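Local coordinates for L-ribulose 3-epimerase (Mesorhizobium loti, PDB 3VYL), which catalyses the epimerization of ketoses at C3, acting on L-ribulose with high efficiency, and binds a manganese ion in a TIM barrel, at residues 109-114 with 254-259. Sequence-based numbering, arbitrary orientation.
Sequences AGHGLQ and KKTAIW
His111 swings its ring out with CG anti to the backbone N (chi1 -172°), and Lys255 reaches it with a chain extended beyond CG. The two meet at the rim of a TIM barrel. His111 sits in the loop between strand 102-104 and helix 120-139, while Lys255 lies in the last turn of helix 250-255, which follows the eighth strand, 238-240. Lys255 CD lies over one face of the imidazole in a CH-pi contact, 4.2 Å from the His111 ring centroid and displaced toward the ring's rim on the ND1 side. Further along the same chain, Lys255 NZ comes to 3.0 Å from His111 O. Were Lys255 shortened to an alanine, this ring face would probably lose its aliphatic cover, and the amine beside His111 O would be gone. His111 NE2 is hydrogen-bonded to Glu153, which helps fix the ring's rotation. Helix 250-255 ends in a Schellman motif, with Ala257 at positive phi as the C-prime residue and Thr256 OG1 turned back to a hydrogen bond with Leu252 O. The contact lies close to the metal site, with the His111 side chain about 8 Å from the bound manganese and the Thr256 side chain about 7 Å from that of the metal ligand Glu241. Trp259, in segment 254-259, bonds through NE1 to Arg151 O of the second subunit, so this region also joins the subunit interface. Beside Lys255, the methyl Thr256 CG2 approaches the imidazole obliquely, 4.1 Å from His111 CE1.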
ATOM      1  N   ALA A 109      12.471  20.758 -23.487  1.00 26.97           N
ATOM      2  CA  ALA A 109      12.422  20.058 -24.763  1.00 26.17           C
ATOM      3  C   ALA A 109      10.982  20.061 -25.253  1.00 26.47           C
ATOM      4  O   ALA A 109      10.081  20.517 -24.531  1.00 27.39           O
ATOM      5  CB  ALA A 109      12.921  18.639 -24.592  1.00 26.56           C
ATOM      6  N   GLY A 110      10.741  19.577 -26.467  1.00 24.75           N
ATOM      7  CA  GLY A 110       9.374  19.585 -26.992  1.00 25.21           C
ATOM      8  C   GLY A 110       8.428  18.717 -26.177  1.00 25.20           C
ATOM      9  O   GLY A 110       8.789  17.613 -25.785  1.00 25.34           O
ATOM     10  N   HIS A 111       7.230  19.235 -25.907  1.00 25.63           N
ATOM     11  CA  HIS A 111       6.118  18.457 -25.323  1.00 26.68           C
ATOM     12  C   HIS A 111       5.494  17.525 -26.337  1.00 27.60           C
ATOM     13  O   HIS A 111       4.834  17.961 -27.284  1.00 27.10           O
ATOM     14  CB  HIS A 111       5.044  19.392 -24.760  1.00 25.72           C
ATOM     15  CG  HIS A 111       3.954  18.682 -23.970  1.00 26.02           C
ATOM     16  ND1 HIS A 111       2.768  19.262 -23.681  1.00 26.36           N
ATOM     17  CD2 HIS A 111       3.911  17.408 -23.405  1.00 25.33           C
ATOM     18  CE1 HIS A 111       2.013  18.411 -22.957  1.00 24.70           C
ATOM     19  NE2 HIS A 111       2.711  17.276 -22.797  1.00 25.00           N
ATOM     20  N   GLY A 112       5.698  16.229 -26.160  1.00 28.36           N
ATOM     21  CA  GLY A 112       5.117  15.266 -27.084  1.00 29.51           C
ATOM     22  C   GLY A 112       5.958  14.021 -27.226  1.00 31.33           C
ATOM     23  O   GLY A 112       7.061  13.949 -26.682  1.00 31.49           O
ATOM     24  N   LEU A 113       5.424  13.032 -27.948  1.00 32.68           N
ATOM     25  CA  LEU A 113       6.167  11.821 -28.253  1.00 32.70           C
ATOM     26  C   LEU A 113       7.200  12.128 -29.322  1.00 33.17           C
ATOM     27  O   LEU A 113       6.861  12.607 -30.403  1.00 34.12           O
ATOM     28  CB  LEU A 113       5.238  10.685 -28.698  1.00 32.15           C
ATOM     29  CG  LEU A 113       5.915   9.356 -29.090  1.00 32.23           C
ATOM     30  CD1 LEU A 113       6.857   8.824 -28.019  1.00 31.76           C
ATOM     31  CD2 LEU A 113       4.869   8.305 -29.415  1.00 32.31           C
ATOM     32  N   GLN A 114       8.458  11.857 -29.003  1.00 34.11           N
ATOM     33  CA  GLN A 114       9.565  12.149 -29.906  1.00 36.60           C
ATOM     34  C   GLN A 114       9.885  10.968 -30.791  1.00 38.59           C
ATOM     35  O   GLN A 114       9.747   9.822 -30.374  1.00 41.71           O
ATOM     36  CB  GLN A 114      10.817  12.563 -29.126  1.00 34.44           C
ATOM     37  CG  GLN A 114      10.634  13.790 -28.249  1.00 32.75           C
ATOM     38  CD  GLN A 114       9.952  14.940 -28.956  1.00 32.58           C
ATOM     39  OE1 GLN A 114       9.097  15.602 -28.377  1.00 33.80           O
ATOM     40  NE2 GLN A 114      10.326  15.189 -30.210  1.00 32.22           N
ATOM     41  N   LYS A 254      -4.945  15.873 -27.500  1.00 43.34           N
ATOM     42  CA  LYS A 254      -4.219  14.947 -28.355  1.00 44.81           C
ATOM     43  C   LYS A 254      -2.808  14.602 -27.842  1.00 43.37           C
ATOM     44  O   LYS A 254      -2.410  13.436 -27.886  1.00 43.61           O
ATOM     45  CB  LYS A 254      -4.202  15.440 -29.804  1.00 48.58           C
ATOM     46  CG  LYS A 254      -5.583  15.472 -30.462  1.00 49.08           C
ATOM     47  CD  LYS A 254      -5.491  15.888 -31.927  1.00 49.52           C
ATOM     48  CE  LYS A 254      -6.708  16.684 -32.395  1.00 51.73           C
ATOM     49  NZ  LYS A 254      -8.021  15.999 -32.205  1.00 49.44           N
ATOM     50  N   LYS A 255      -2.070  15.591 -27.340  1.00 40.16           N
ATOM     51  CA  LYS A 255      -0.725  15.344 -26.802  1.00 38.63           C
ATOM     52  C   LYS A 255      -0.737  14.542 -25.496  1.00 37.08           C
ATOM     53  O   LYS A 255       0.187  13.781 -25.213  1.00 38.13           O
ATOM     54  CB  LYS A 255       0.030  16.654 -26.577  1.00 38.78           C
ATOM     55  CG  LYS A 255       0.958  17.058 -27.697  1.00 40.04           C
ATOM     56  CD  LYS A 255       1.629  18.379 -27.355  1.00 42.30           C
ATOM     57  CE  LYS A 255       2.388  18.949 -28.547  1.00 44.56           C
ATOM     58  NZ  LYS A 255       3.133  20.203 -28.209  1.00 45.14           N
ATOM     59  N   THR A 256      -1.760  14.732 -24.678  1.00 34.06           N
ATOM     60  CA  THR A 256      -1.832  14.004 -23.420  1.00 31.65           C
ATOM     61  C   THR A 256      -2.823  12.841 -23.524  1.00 29.68           C
ATOM     62  O   THR A 256      -3.148  12.207 -22.519  1.00 27.77           O
ATOM     63  CB  THR A 256      -2.182  14.923 -22.244  1.00 30.03           C
ATOM     64  OG1 THR A 256      -3.472  15.487 -22.464  1.00 30.41           O
ATOM     65  CG2 THR A 256      -1.172  16.033 -22.135  1.00 30.21           C
ATOM     66  N   ALA A 257      -3.276  12.582 -24.754  1.00 28.04           N
ATOM     67  CA  ALA A 257      -4.117  11.432 -25.106  1.00 27.62           C
ATOM     68  C   ALA A 257      -5.352  11.280 -24.223  1.00 27.80           C
ATOM     69  O   ALA A 257      -5.607  10.200 -23.680  1.00 28.23           O
ATOM     70  CB  ALA A 257      -3.299  10.144 -25.123  1.00 26.43           C
ATOM     71  N   ILE A 258      -6.111  12.360 -24.074  1.00 27.39           N
ATOM     72  CA  ILE A 258      -7.363  12.295 -23.339  1.00 27.94           C
ATOM     73  C   ILE A 258      -8.460  11.821 -24.278  1.00 29.06           C
ATOM     74  O   ILE A 258      -9.000  12.604 -25.067  1.00 32.15           O
ATOM     75  CB  ILE A 258      -7.765  13.648 -22.734  1.00 28.01           C
ATOM     76  CG1 ILE A 258      -6.598  14.256 -21.970  1.00 26.97           C
ATOM     77  CG2 ILE A 258      -9.006  13.496 -21.854  1.00 27.56           C
ATOM     78  CD1 ILE A 258      -6.788  15.733 -21.738  1.00 27.91           C
ATOM     79  N   TRP A 259      -8.783  10.539 -24.168  1.00 27.19           N
ATOM     80  CA  TRP A 259      -9.707   9.871 -25.060  1.00 26.55           C
ATOM     81  C   TRP A 259     -11.038   9.676 -24.411  1.00 27.36           C
ATOM     82  O   TRP A 259     -12.052   9.448 -25.083  1.00 28.74           O
ATOM     83  CB  TRP A 259      -9.146   8.505 -25.395  1.00 25.86           C
ATOM     84  CG  TRP A 259      -7.771   8.540 -26.004  1.00 25.93           C
ATOM     85  CD1 TRP A 259      -6.703   7.689 -25.738  1.00 26.03           C
ATOM     86  CD2 TRP A 259      -7.266   9.479 -27.027  1.00 25.37           C
ATOM     87  NE1 TRP A 259      -5.615   8.017 -26.512  1.00 25.71           N
ATOM     88  CE2 TRP A 259      -5.889   9.083 -27.301  1.00 24.95           C
ATOM     89  CE3 TRP A 259      -7.802  10.564 -27.712  1.00 24.99           C
ATOM     90  CZ2 TRP A 259      -5.107   9.749 -28.226  1.00 24.98           C
ATOM     91  CZ3 TRP A 259      -7.001  11.226 -28.641  1.00 23.96           C
ATOM     92  CH2 TRP A 259      -5.689  10.830 -28.889  1.00 24.48           C
TER